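Local coordinates for protein KLLA0E08119p (Kluyveromyces lactis, PDB 3VA7) that probably catalyses the biotin- and ATP-dependent carboxylation of urea to urea-1-carboxylate, this chain carrying the urea carboxylase part of a longer two-function enzyme, at residues A[39-44]-A[322-327]; A[329-334]-A[392-397]; A[364-369]-A[447-452]; A[387-390]-A[396-399]; A[411-416]-A[437-442]. One frame throughout, in Å; residues are numbered along the deposited sequence.

All five contacts belong to the biotin carboxylase part of the chain, and no two of their centres lie more than about 17 Å apart. Contacts 1 and 2 share helix 326-333, their centres about 12 Å apart, and join it to helix 40-53 and strand 394-397. Contacts 2 to 5 reach the large antiparallel sheet through strands 394-397 (common to contacts 2 and 4), 362-372 and 412-420. Contacts 4 and 5, about 7 Å apart, both involve the small sheet of strands 386-388 and 438-440. Along the chain contact 1 comes first, contacts 2 and 3 alternate, and contacts 4 and 5 are nested within contact 3. Together they tie helices 40-53 and 326-333 to both sheets.

Contact 1: residues A[39-44]-A[322-327]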
# COMPACT_ATOMS: atom_id res chain seq x y z
N ARG A 39 15.48 -21.89 8.37
CA ARG A 39 14.97 -20.59 7.92
C ARG A 39 14.18 -19.93 9.04
O ARG A 39 14.18 -20.37 10.18
CB ARG A 39 14.08 -20.78 6.66
CG ARG A 39 12.73 -21.47 6.90
CD ARG A 39 11.71 -21.35 5.74
NE ARG A 39 11.22 -19.99 5.52
CZ ARG A 39 10.31 -19.33 6.27
NH1 ARG A 39 9.98 -18.07 5.94
NH2 ARG A 39 9.75 -19.88 7.37
N GLY A 40 13.49 -18.85 8.72
CA GLY A 40 12.57 -18.24 9.66
C GLY A 40 13.14 -17.88 11.01
O GLY A 40 14.30 -17.45 11.15
N GLU A 41 12.33 -18.12 12.01
CA GLU A 41 12.43 -17.60 13.36
C GLU A 41 13.47 -18.38 14.15
O GLU A 41 14.31 -17.81 14.90
CB GLU A 41 11.01 -17.76 13.92
CG GLU A 41 10.78 -17.87 15.35
CD GLU A 41 11.19 -19.19 16.02
OE1 GLU A 41 10.51 -20.26 15.85
OE2 GLU A 41 12.16 -19.06 16.80
N ILE A 42 13.46 -19.69 13.98
CA ILE A 42 14.53 -20.47 14.59
C ILE A 42 15.94 -20.08 14.07
O ILE A 42 16.93 -20.05 14.81
CB ILE A 42 14.30 -21.99 14.48
CG1 ILE A 42 15.15 -22.69 15.54
CG2 ILE A 42 14.55 -22.53 13.02
CD1 ILE A 42 15.04 -21.98 16.85
N ALA A 43 16.04 -19.80 12.77
CA ALA A 43 17.35 -19.44 12.27
C ALA A 43 17.81 -18.13 12.97
O ALA A 43 18.96 -18.06 13.49
CB ALA A 43 17.33 -19.29 10.78
N VAL A 44 16.90 -17.14 13.02
CA VAL A 44 17.22 -15.90 13.64
C VAL A 44 17.58 -16.12 15.12
O VAL A 44 18.53 -15.48 15.63
CB VAL A 44 16.05 -14.88 13.51
CG1 VAL A 44 16.33 -13.65 14.36
CG2 VAL A 44 15.82 -14.47 12.04
N LEU A 322 15.42 -30.01 19.15
CA LEU A 322 14.87 -28.90 19.89
C LEU A 322 13.42 -28.66 19.44
O LEU A 322 13.02 -29.08 18.36
CB LEU A 322 15.70 -27.64 19.65
CG LEU A 322 15.46 -26.43 20.54
CD1 LEU A 322 15.96 -26.59 21.98
CD2 LEU A 322 16.10 -25.21 19.89
N GLN A 323 12.63 -28.00 20.26
CA GLN A 323 11.23 -27.74 19.91
C GLN A 323 10.86 -26.25 19.85
O GLN A 323 11.48 -25.42 20.58
CB GLN A 323 10.31 -28.41 20.92
CG GLN A 323 10.07 -29.90 20.74
CD GLN A 323 9.18 -30.40 21.84
OE1 GLN A 323 9.52 -30.28 22.99
NE2 GLN A 323 8.01 -30.89 21.50
N VAL A 324 9.86 -25.93 19.01
CA VAL A 324 9.35 -24.57 18.88
C VAL A 324 9.12 -23.87 20.24
O VAL A 324 9.65 -22.79 20.47
CB VAL A 324 8.09 -24.46 17.96
CG1 VAL A 324 7.63 -22.95 17.84
CG2 VAL A 324 8.31 -25.09 16.52
N GLU A 325 8.45 -24.53 21.19
CA GLU A 325 8.16 -23.93 22.51
C GLU A 325 9.30 -23.79 23.49
O GLU A 325 9.04 -23.39 24.65
CB GLU A 325 6.99 -24.64 23.24
CG GLU A 325 7.17 -26.11 23.42
CD GLU A 325 6.65 -26.96 22.25
OE1 GLU A 325 6.71 -26.51 21.09
OE2 GLU A 325 6.15 -28.09 22.50
N HIS A 326 10.52 -24.15 23.09
CA HIS A 326 11.67 -24.16 24.01
C HIS A 326 11.89 -22.84 24.76
O HIS A 326 12.46 -22.85 25.87
CB HIS A 326 12.98 -24.58 23.30
CG HIS A 326 13.61 -23.48 22.51
ND1 HIS A 326 13.18 -23.14 21.24
CD2 HIS A 326 14.62 -22.62 22.80
CE1 HIS A 326 13.89 -22.11 20.79
NE2 HIS A 326 14.77 -21.78 21.72
N PRO A 327 11.50 -21.70 24.17
CA PRO A 327 11.78 -20.46 24.94
C PRO A 327 11.10 -20.32 26.28
O PRO A 327 11.64 -19.64 27.14
CB PRO A 327 11.31 -19.35 24.02
CG PRO A 327 11.36 -19.95 22.57
CD PRO A 327 11.01 -21.41 22.81
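Ile42 and His326 make a small, buried van der Waals contact where the start of helix 40-53 meets the turn that leads into helix 326-333, with no hydrogen bond crossing between the segments. The CD1 methyl of Ile42 comes to 4.1 Å from His326 CE1, approaching the imidazole at a slant. CG1 of Ile42 is anti to its own backbone N (chi1 -160°), which carries that methyl out to the ring. Beside this pair, Glu41 OE1 lies 4.4 Å from Val324 CG1, although the carboxylate has its main polar partner in Tyr111. Residues 322-327 contain a type I beta turn from Gln323 to His326, set between strand 312-319 and helix 326-333, in what is probably the ATP-grasp part of the biotin carboxylase domain. His326 ND1 gives a hydrogen bond of 2.9 Å to Gln323 O, the acceptor lying in the ring plane, and the backbone N of His326 binds the same oxygen. Leu322 CD2 covers one face of the imidazole and Pro327 CD the other. A leucine at His326 would probably leave Gln323 O with one donor fewer and Arg45, which meets NE2, without that partner.

Contact 2: residues A[329-334]-A[392-397]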
# COMPACT_ATOMS: atom_id res chain seq x y z
N THR A 329 10.81 -22.53 28.69
CA THR A 329 11.81 -23.19 29.52
C THR A 329 13.00 -22.26 29.79
O THR A 329 13.50 -22.14 30.95
CB THR A 329 12.25 -24.53 28.84
OG1 THR A 329 11.10 -25.38 28.68
CG2 THR A 329 13.26 -25.26 29.65
N GLU A 330 13.45 -21.57 28.74
CA GLU A 330 14.59 -20.62 28.89
C GLU A 330 14.25 -19.43 29.82
O GLU A 330 15.12 -18.86 30.47
CB GLU A 330 15.10 -20.13 27.52
CG GLU A 330 15.74 -21.21 26.66
CD GLU A 330 16.34 -20.70 25.35
OE1 GLU A 330 16.06 -19.53 24.96
OE2 GLU A 330 17.13 -21.46 24.70
N MET A 331 12.97 -19.08 29.91
CA MET A 331 12.62 -17.92 30.67
C MET A 331 12.73 -18.37 32.10
O MET A 331 13.34 -17.66 32.93
CB MET A 331 11.19 -17.41 30.36
CG MET A 331 11.00 -16.75 29.02
SD MET A 331 11.57 -15.03 28.98
CE MET A 331 13.18 -15.43 28.27
N VAL A 332 12.14 -19.52 32.42
CA VAL A 332 12.09 -19.90 33.84
C VAL A 332 13.42 -20.41 34.47
O VAL A 332 13.55 -20.43 35.69
CB VAL A 332 10.92 -20.80 34.17
CG1 VAL A 332 9.67 -20.18 33.62
CG2 VAL A 332 11.13 -22.20 33.60
N THR A 333 14.41 -20.73 33.63
CA THR A 333 15.68 -21.30 34.12
C THR A 333 16.88 -20.36 33.86
O THR A 333 17.88 -20.40 34.56
CB THR A 333 15.90 -22.69 33.45
OG1 THR A 333 16.06 -22.54 32.04
CG2 THR A 333 14.66 -23.59 33.65
N GLY A 334 16.74 -19.48 32.86
CA GLY A 334 17.78 -18.55 32.44
C GLY A 334 18.82 -19.26 31.60
O GLY A 334 19.93 -18.74 31.44
N TRP A 392 9.19 -5.39 25.86
CA TRP A 392 9.49 -5.88 27.24
C TRP A 392 9.27 -7.38 27.33
O TRP A 392 9.78 -8.02 28.26
CB TRP A 392 8.65 -5.19 28.36
CG TRP A 392 7.18 -5.12 28.01
CD1 TRP A 392 6.55 -4.09 27.38
CD2 TRP A 392 6.19 -6.16 28.17
NE1 TRP A 392 5.23 -4.40 27.17
CE2 TRP A 392 4.97 -5.65 27.65
CE3 TRP A 392 6.21 -7.46 28.70
CZ2 TRP A 392 3.79 -6.38 27.66
CZ3 TRP A 392 5.01 -8.18 28.71
CH2 TRP A 392 3.82 -7.65 28.20
N ALA A 393 8.48 -7.93 26.41
CA ALA A 393 8.40 -9.39 26.27
C ALA A 393 9.62 -9.89 25.45
O ALA A 393 10.37 -9.12 24.87
CB ALA A 393 7.04 -9.83 25.62
N ARG A 394 9.82 -11.20 25.43
CA ARG A 394 10.76 -11.80 24.49
C ARG A 394 9.91 -12.17 23.29
O ARG A 394 8.86 -12.81 23.42
CB ARG A 394 11.45 -13.06 25.09
CG ARG A 394 12.13 -13.93 24.00
CD ARG A 394 13.00 -14.96 24.55
NE ARG A 394 13.30 -15.96 23.54
CZ ARG A 394 14.08 -17.02 23.77
NH1 ARG A 394 14.64 -17.20 24.97
NH2 ARG A 394 14.31 -17.89 22.80
N VAL A 395 10.34 -11.72 22.11
CA VAL A 395 9.63 -12.15 20.88
C VAL A 395 10.59 -12.75 19.91
O VAL A 395 11.57 -12.13 19.54
CB VAL A 395 8.52 -11.12 20.32
CG1 VAL A 395 8.38 -9.86 21.21
CG2 VAL A 395 8.65 -10.81 18.82
N ASP A 396 10.38 -14.00 19.57
CA ASP A 396 11.26 -14.63 18.61
C ASP A 396 10.51 -14.50 17.30
O ASP A 396 9.36 -14.99 17.14
CB ASP A 396 11.59 -16.07 19.01
CG ASP A 396 12.35 -16.18 20.36
OD1 ASP A 396 12.93 -15.21 20.91
OD2 ASP A 396 12.40 -17.29 20.89
N THR A 397 11.11 -13.77 16.39
CA THR A 397 10.46 -13.55 15.15
C THR A 397 11.52 -13.44 14.06
O THR A 397 12.74 -13.57 14.33
CB THR A 397 9.58 -12.24 15.22
OG1 THR A 397 8.79 -12.11 14.02
CG2 THR A 397 10.48 -10.97 15.46
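Arg394 reaches from strand 394-397 across to Glu330 and Met331 on helix 326-333. Its CB is directed toward the helix, and CG stands anti to the backbone N (chi1 164°), from where the chain runs extended to NE. CD is the first atom to meet the other segment: the CE methyl of Met331 packs 3.8 Å from it, the methionine being bent at chi2 and chi3, and this methyl lies near the guanidinium plane. NE turns back to its own strand, giving a 2.8 Å hydrogen bond to Asp396 OD1, while NH2 gives one of 2.8 Å to Asp396 OD2. Arginine thus grips this carboxylate side-on with two nitrogens, each meeting its oxygen on the syn side. At the far corner NH1 donates to Glu330 OE1 over 2.7 Å, a nearly straight bond (163°) that lies in the guanidinium plane. NH2 adds a weak second bond to Glu330 OE1, 3.2 Å long. Both nitrogens thus meet the one oxygen, and the carboxylate and guanidinium planes stand 48° apart, unlike the paired grip on Asp396. His326 and Pro327 also touch Arg394, and Glu330 OE2 turns to Arg45 and to the backbone N of Leu337. Two acids therefore alternate with two arginines in a salt-bridge network tying the helix to the strand; Arg394, set between Asp396 and Glu330, would be expected to screen their like charges from each other.

Contact 3: residues A[364-369]-A[447-452]; sequences IEARLY and DYLRSI
Among residues 447-452, Leu449 alone packs on residues 364-369. Its CG stands 4.2 Å from the CB of Ala366, while CD2 lies 3.6 Å from the carbonyl oxygen of Arg367 and 4.1 Å from Leu368 CA. The side chain of Leu368 joins in as well, its CD1 4.2 Å from the same CD2, the two leucine side chains crossing at about a right angle. Leu368 reaches the helix because its CG is anti to the backbone N (chi1 -168°). An alanine at Leu449 is likely to open a gap over Ala366 and Leu368, since no other side chain of residues 447-452 reaches the strand. Outside this first shell, Asn445, just ahead of the helix, hydrogen-bonds to both Arg367 O and Tyr369 N, linking the approach to the helix with the strand backbone. Leu434 of helix 423-435 also packs on Leu449. The end of the Arg367 side chain leads off from the helix, to Glu268, Glu325 and the hydroxyl of Tyr369. The short segment axes approach to 9.4 Å and run 156° apart, roughly antiparallel. This is a helix laid on the face of an antiparallel sheet, the alpha/beta layering of the biotin carboxylase C-terminal domain.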
# COMPACT_ATOMS: atom_id res chain seq x y z
N ILE A 364 4.84 -18.09 29.55
CA ILE A 364 3.94 -18.54 28.51
C ILE A 364 4.20 -17.94 27.12
O ILE A 364 4.74 -16.84 26.99
CB ILE A 364 2.42 -18.57 28.94
CG1 ILE A 364 1.56 -18.12 27.79
CG2 ILE A 364 2.03 -17.89 30.37
CD1 ILE A 364 0.89 -19.29 27.17
N GLU A 365 3.85 -18.71 26.11
CA GLU A 365 4.20 -18.43 24.72
C GLU A 365 2.93 -18.53 23.88
O GLU A 365 2.15 -19.45 24.06
CB GLU A 365 5.23 -19.45 24.19
CG GLU A 365 5.44 -19.32 22.70
CD GLU A 365 6.51 -20.23 22.14
OE1 GLU A 365 7.65 -19.75 21.94
OE2 GLU A 365 6.22 -21.42 21.87
N ALA A 366 2.74 -17.58 22.97
CA ALA A 366 1.65 -17.64 22.00
C ALA A 366 2.27 -17.60 20.61
O ALA A 366 3.26 -16.88 20.36
CB ALA A 366 0.66 -16.45 22.20
N ARG A 367 1.70 -18.37 19.69
CA ARG A 367 2.29 -18.44 18.37
C ARG A 367 1.51 -17.60 17.37
O ARG A 367 0.39 -17.97 16.98
CB ARG A 367 2.28 -19.89 17.92
CG ARG A 367 2.89 -20.91 18.86
CD ARG A 367 3.32 -22.12 17.99
NE ARG A 367 3.91 -23.21 18.75
CZ ARG A 367 4.22 -24.39 18.20
NH1 ARG A 367 4.01 -24.60 16.92
NH2 ARG A 367 4.74 -25.35 18.94
N LEU A 368 2.09 -16.48 16.96
CA LEU A 368 1.48 -15.64 15.93
C LEU A 368 1.72 -16.21 14.55
O LEU A 368 2.86 -16.27 14.09
CB LEU A 368 2.03 -14.21 15.98
CG LEU A 368 1.29 -13.10 15.15
CD1 LEU A 368 0.01 -12.61 15.85
CD2 LEU A 368 2.23 -11.91 14.86
N TYR A 369 0.62 -16.62 13.91
CA TYR A 369 0.61 -17.16 12.54
C TYR A 369 -0.05 -16.21 11.52
O TYR A 369 -1.06 -15.54 11.84
CB TYR A 369 -0.18 -18.48 12.50
CG TYR A 369 0.54 -19.68 13.12
CD1 TYR A 369 1.50 -20.37 12.38
CD2 TYR A 369 0.23 -20.14 14.40
CE1 TYR A 369 2.18 -21.46 12.90
CE2 TYR A 369 0.89 -21.24 14.93
CZ TYR A 369 1.87 -21.90 14.17
OH TYR A 369 2.59 -22.99 14.62
N ASP A 447 -6.28 -11.92 17.02
CA ASP A 447 -7.56 -11.75 17.66
C ASP A 447 -7.99 -13.07 18.25
O ASP A 447 -8.47 -13.10 19.35
CB ASP A 447 -8.63 -11.24 16.67
CG ASP A 447 -9.93 -10.91 17.38
OD1 ASP A 447 -9.88 -10.01 18.23
OD2 ASP A 447 -10.97 -11.59 17.15
N TYR A 448 -7.87 -14.15 17.49
CA TYR A 448 -8.08 -15.51 18.01
C TYR A 448 -7.23 -15.81 19.27
O TYR A 448 -7.73 -16.28 20.28
CB TYR A 448 -7.74 -16.45 16.88
CG TYR A 448 -7.73 -17.90 17.21
CD1 TYR A 448 -6.52 -18.56 17.39
CD2 TYR A 448 -8.92 -18.63 17.27
CE1 TYR A 448 -6.48 -19.91 17.64
CE2 TYR A 448 -8.90 -19.99 17.54
CZ TYR A 448 -7.68 -20.63 17.72
OH TYR A 448 -7.60 -21.98 17.98
N LEU A 449 -5.95 -15.48 19.19
CA LEU A 449 -5.06 -15.59 20.35
C LEU A 449 -5.56 -14.81 21.53
O LEU A 449 -5.49 -15.30 22.65
CB LEU A 449 -3.62 -15.11 20.01
CG LEU A 449 -2.52 -16.04 19.52
CD1 LEU A 449 -3.02 -17.42 19.16
CD2 LEU A 449 -1.76 -15.40 18.37
N ARG A 450 -6.06 -13.60 21.29
CA ARG A 450 -6.44 -12.65 22.36
C ARG A 450 -7.60 -13.18 23.18
O ARG A 450 -7.59 -13.19 24.43
CB ARG A 450 -6.84 -11.31 21.75
CG ARG A 450 -5.75 -10.29 21.76
CD ARG A 450 -6.02 -9.35 20.66
NE ARG A 450 -4.88 -8.48 20.46
CZ ARG A 450 -4.81 -7.61 19.46
NH1 ARG A 450 -5.82 -7.55 18.60
NH2 ARG A 450 -3.75 -6.81 19.31
N SER A 451 -8.60 -13.62 22.43
CA SER A 451 -9.76 -14.31 22.91
C SER A 451 -9.39 -15.55 23.76
O SER A 451 -9.93 -15.72 24.86
CB SER A 451 -10.64 -14.64 21.72
OG SER A 451 -11.26 -15.89 21.93
N ILE A 452 -8.49 -16.41 23.26
CA ILE A 452 -8.01 -17.56 24.07
C ILE A 452 -7.28 -17.12 25.32
O ILE A 452 -7.76 -17.39 26.40
CB ILE A 452 -7.15 -18.54 23.29
CG1 ILE A 452 -7.94 -19.16 22.15
CG2 ILE A 452 -6.65 -19.62 24.21
CD1 ILE A 452 -7.06 -19.95 21.24

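Contact 4: residues A[387-390]-A[396-399]; sequences VSFP and DTWV
With chi1 at -62°, Phe389 holds CG anti to its carbonyl carbon and beside the backbone N, which brings the CE2 and CZ rim of the ring to Thr397, whose OG1 stands anti to its own N (chi1 -172°). That hydroxyl closes an ST turn: it accepts a 3.3 Å hydrogen bond from Val399 N, two residues on, just where strand 394-397 ends. OG1 also donates to the carbonyl of Leu413 on the neighbouring strand 412-420, so both of its hydrogen-bonding roles are used and the threonine is held in this rotation. Both branches of the threonine meet the ring. Thr397 CG2 lies 4.0 Å from Phe389 CE2, approaching the ring at a slant, and OG1 stays near the same rim, close to CE2 and CZ.

No hydrogen bond links the two segments, which are separated along the chain by a short connection and belong to different sheets: 386-388 pairs with 438-440, whereas 394-397 pairs with 412-420. The contact is thus an apolar seam between the small and the large sheet of the biotin carboxylase C-terminal domain. Val439 and Ala414, one from each sheet, also touch Phe389. Val399 completes the group, its CG1 resting over the centre of the Trp398 indole and its CG2 turned to the other segment. That CG2 is 4.4 Å from Phe389 CZ and 4.3 Å from Val387 CG1, while the backbone oxygen of Val399 lies near the plane of the phenyl ring, at its edge, 4.4 Å from CE2.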
# COMPACT_ATOMS: atom_id res chain seq x y z
N VAL A 387 4.67 -3.31 11.74
CA VAL A 387 4.95 -4.43 12.61
C VAL A 387 5.40 -3.86 13.95
O VAL A 387 6.44 -3.25 14.05
CB VAL A 387 6.06 -5.38 12.01
CG1 VAL A 387 6.38 -6.47 12.98
CG2 VAL A 387 5.62 -5.99 10.63
N SER A 388 4.57 -3.99 14.96
CA SER A 388 4.98 -3.59 16.30
C SER A 388 4.85 -4.66 17.39
O SER A 388 3.81 -5.34 17.50
CB SER A 388 4.27 -2.31 16.71
OG SER A 388 5.07 -1.64 17.68
N PHE A 389 5.90 -4.81 18.20
CA PHE A 389 5.88 -5.80 19.32
C PHE A 389 6.20 -5.17 20.70
O PHE A 389 7.03 -4.23 20.80
CB PHE A 389 6.85 -6.97 19.09
CG PHE A 389 6.54 -7.82 17.87
CD1 PHE A 389 5.40 -8.62 17.82
CD2 PHE A 389 7.46 -7.86 16.76
CE1 PHE A 389 5.13 -9.43 16.69
CE2 PHE A 389 7.20 -8.70 15.62
CZ PHE A 389 6.03 -9.48 15.61
N PRO A 390 5.56 -5.69 21.76
CA PRO A 390 5.99 -5.21 23.07
C PRO A 390 7.47 -5.48 23.21
O PRO A 390 7.90 -6.64 23.10
CB PRO A 390 5.19 -6.09 24.04
CG PRO A 390 4.82 -7.31 23.25
CD PRO A 390 4.55 -6.76 21.87
N ASP A 396 10.38 -14.00 19.57
CA ASP A 396 11.26 -14.63 18.61
C ASP A 396 10.51 -14.50 17.30
O ASP A 396 9.36 -14.99 17.14
CB ASP A 396 11.59 -16.07 19.01
CG ASP A 396 12.35 -16.18 20.36
OD1 ASP A 396 12.93 -15.21 20.91
OD2 ASP A 396 12.40 -17.29 20.89
N THR A 397 11.11 -13.77 16.39
CA THR A 397 10.46 -13.55 15.15
C THR A 397 11.52 -13.44 14.06
O THR A 397 12.74 -13.57 14.33
CB THR A 397 9.58 -12.24 15.22
OG1 THR A 397 8.79 -12.11 14.02
CG2 THR A 397 10.48 -10.97 15.46
N TRP A 398 11.06 -13.21 12.84
CA TRP A 398 11.96 -13.02 11.71
C TRP A 398 11.36 -11.96 10.80
O TRP A 398 11.77 -11.83 9.67
CB TRP A 398 12.14 -14.34 10.95
CG TRP A 398 10.89 -14.84 10.39
CD1 TRP A 398 9.84 -15.45 11.06
CD2 TRP A 398 10.49 -14.75 9.02
NE1 TRP A 398 8.82 -15.76 10.17
CE2 TRP A 398 9.19 -15.34 8.92
CE3 TRP A 398 11.10 -14.23 7.86
CZ2 TRP A 398 8.50 -15.40 7.70
CZ3 TRP A 398 10.41 -14.29 6.65
CH2 TRP A 398 9.12 -14.88 6.57
N VAL A 399 10.39 -11.19 11.31
CA VAL A 399 9.67 -10.23 10.48
C VAL A 399 9.71 -8.79 11.02
O VAL A 399 9.96 -8.54 12.21
CB VAL A 399 8.22 -10.67 10.27
CG1 VAL A 399 8.20 -12.16 9.81
CG2 VAL A 399 7.38 -10.42 11.52

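Contact 5: residues A[411-416]-A[437-442]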
# COMPACT_ATOMS: atom_id res chain seq x y z
N PRO A 411 3.36 -20.75 8.22
CA PRO A 411 2.99 -19.35 8.35
C PRO A 411 3.40 -18.69 9.72
O PRO A 411 2.82 -17.68 10.11
CB PRO A 411 1.47 -19.39 8.13
CG PRO A 411 1.04 -20.82 8.49
CD PRO A 411 2.29 -21.66 8.68
N THR A 412 4.38 -19.23 10.42
CA THR A 412 4.82 -18.58 11.64
C THR A 412 5.36 -17.14 11.45
O THR A 412 6.22 -16.87 10.60
CB THR A 412 5.85 -19.44 12.37
OG1 THR A 412 5.23 -20.66 12.80
CG2 THR A 412 6.42 -18.67 13.57
N LEU A 413 4.85 -16.22 12.24
CA LEU A 413 5.31 -14.85 12.17
C LEU A 413 6.26 -14.56 13.32
O LEU A 413 7.33 -13.97 13.15
CB LEU A 413 4.11 -13.87 12.18
CG LEU A 413 3.32 -13.81 10.85
CD1 LEU A 413 2.03 -12.97 10.86
CD2 LEU A 413 4.24 -13.40 9.68
N ALA A 414 5.87 -15.01 14.50
CA ALA A 414 6.46 -14.54 15.71
C ALA A 414 6.02 -15.43 16.84
O ALA A 414 5.02 -16.08 16.77
CB ALA A 414 6.07 -13.07 15.97
N LYS A 415 6.84 -15.52 17.87
CA LYS A 415 6.46 -16.23 19.05
C LYS A 415 6.62 -15.19 20.13
O LYS A 415 7.69 -14.55 20.25
CB LYS A 415 7.36 -17.42 19.29
CG LYS A 415 7.15 -18.49 18.29
CD LYS A 415 7.93 -19.74 18.66
CE LYS A 415 9.43 -19.54 18.48
NZ LYS A 415 10.24 -20.56 19.14
N ILE A 416 5.54 -14.99 20.87
CA ILE A 416 5.43 -13.95 21.86
C ILE A 416 5.52 -14.61 23.23
O ILE A 416 4.64 -15.37 23.60
CB ILE A 416 4.13 -13.17 21.65
CG1 ILE A 416 4.22 -12.44 20.32
CG2 ILE A 416 3.92 -12.13 22.75
CD1 ILE A 416 2.96 -12.45 19.54
N THR A 437 0.62 -6.05 20.45
CA THR A 437 1.16 -6.62 19.22
C THR A 437 0.33 -6.12 18.05
O THR A 437 -0.85 -6.51 17.86
CB THR A 437 1.12 -8.18 19.27
OG1 THR A 437 2.16 -8.67 20.14
CG2 THR A 437 1.31 -8.79 17.85
N ALA A 438 0.96 -5.27 17.25
CA ALA A 438 0.32 -4.76 16.05
C ALA A 438 1.07 -5.18 14.77
O ALA A 438 2.16 -4.65 14.47
CB ALA A 438 0.18 -3.26 16.13
N VAL A 439 0.49 -6.13 14.05
CA VAL A 439 1.02 -6.63 12.79
C VAL A 439 -0.03 -6.57 11.65
O VAL A 439 -1.11 -7.18 11.74
CB VAL A 439 1.53 -8.05 12.97
CG1 VAL A 439 1.84 -8.70 11.59
CG2 VAL A 439 2.75 -8.06 13.90
N TYR A 440 0.28 -5.85 10.57
CA TYR A 440 -0.71 -5.55 9.54
C TYR A 440 -0.13 -5.76 8.14
O TYR A 440 1.06 -5.54 7.93
CB TYR A 440 -1.21 -4.11 9.68
CG TYR A 440 -1.72 -3.64 11.04
CD1 TYR A 440 -2.99 -4.03 11.54
CD2 TYR A 440 -0.99 -2.72 11.80
CE1 TYR A 440 -3.47 -3.57 12.79
CE2 TYR A 440 -1.45 -2.23 13.03
CZ TYR A 440 -2.68 -2.67 13.52
OH TYR A 440 -3.11 -2.17 14.75
N GLY A 441 -0.96 -6.21 7.20
CA GLY A 441 -0.48 -6.57 5.86
C GLY A 441 -0.82 -7.99 5.43
O GLY A 441 -0.90 -8.31 4.23
N CYS A 442 -0.98 -8.85 6.44
CA CYS A 442 -1.45 -10.21 6.34
C CYS A 442 -2.54 -10.35 7.37
O CYS A 442 -2.54 -9.65 8.36
CB CYS A 442 -0.36 -11.17 6.80
SG CYS A 442 0.96 -11.29 5.62
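Thr437, the first of residues 437-442, meets Ile416 tip to tip, its OG1 lying 3.9 Å from the CD1 methyl of the isoleucine. The hydroxyl is not there for the methyl alone: it hydrogen-bonds to the carbonyl of Ala433, four residues back at the end of helix 423-435. Standing beside the backbone N and anti to the carbonyl carbon (chi1 -75°), OG1 keeps that bond while touching Ile416. Two residues on, Val439 lies on the strand 438-440; its CB is directed toward residues 411-416, and its CG1 lies 4.3 Å from Leu413 CD1. No hydrogen bond joins the segments, so these two van der Waals approaches, one methyl to hydroxyl oxygen and one apolar, carry most of the contact. At Gly441 the chain leaves the strand with backbone angles at which a beta carbon would collide with the carbonyl oxygen of Tyr440. Cys442 follows, its CB directed back toward the first segment and a little of its surface covered there.

In strand 412-420, Leu413 and Ala414 form a classic beta bulge against Leu368, both bonding to its backbone. Leu413 also packs on Leu368, and Val439 on Val387 of strand 386-388. The buried contact therefore joins the two-stranded antiparallel sheet of 386-388 and 438-440 to strand 412-420 of the large sheet, at and just beyond its classic bulge.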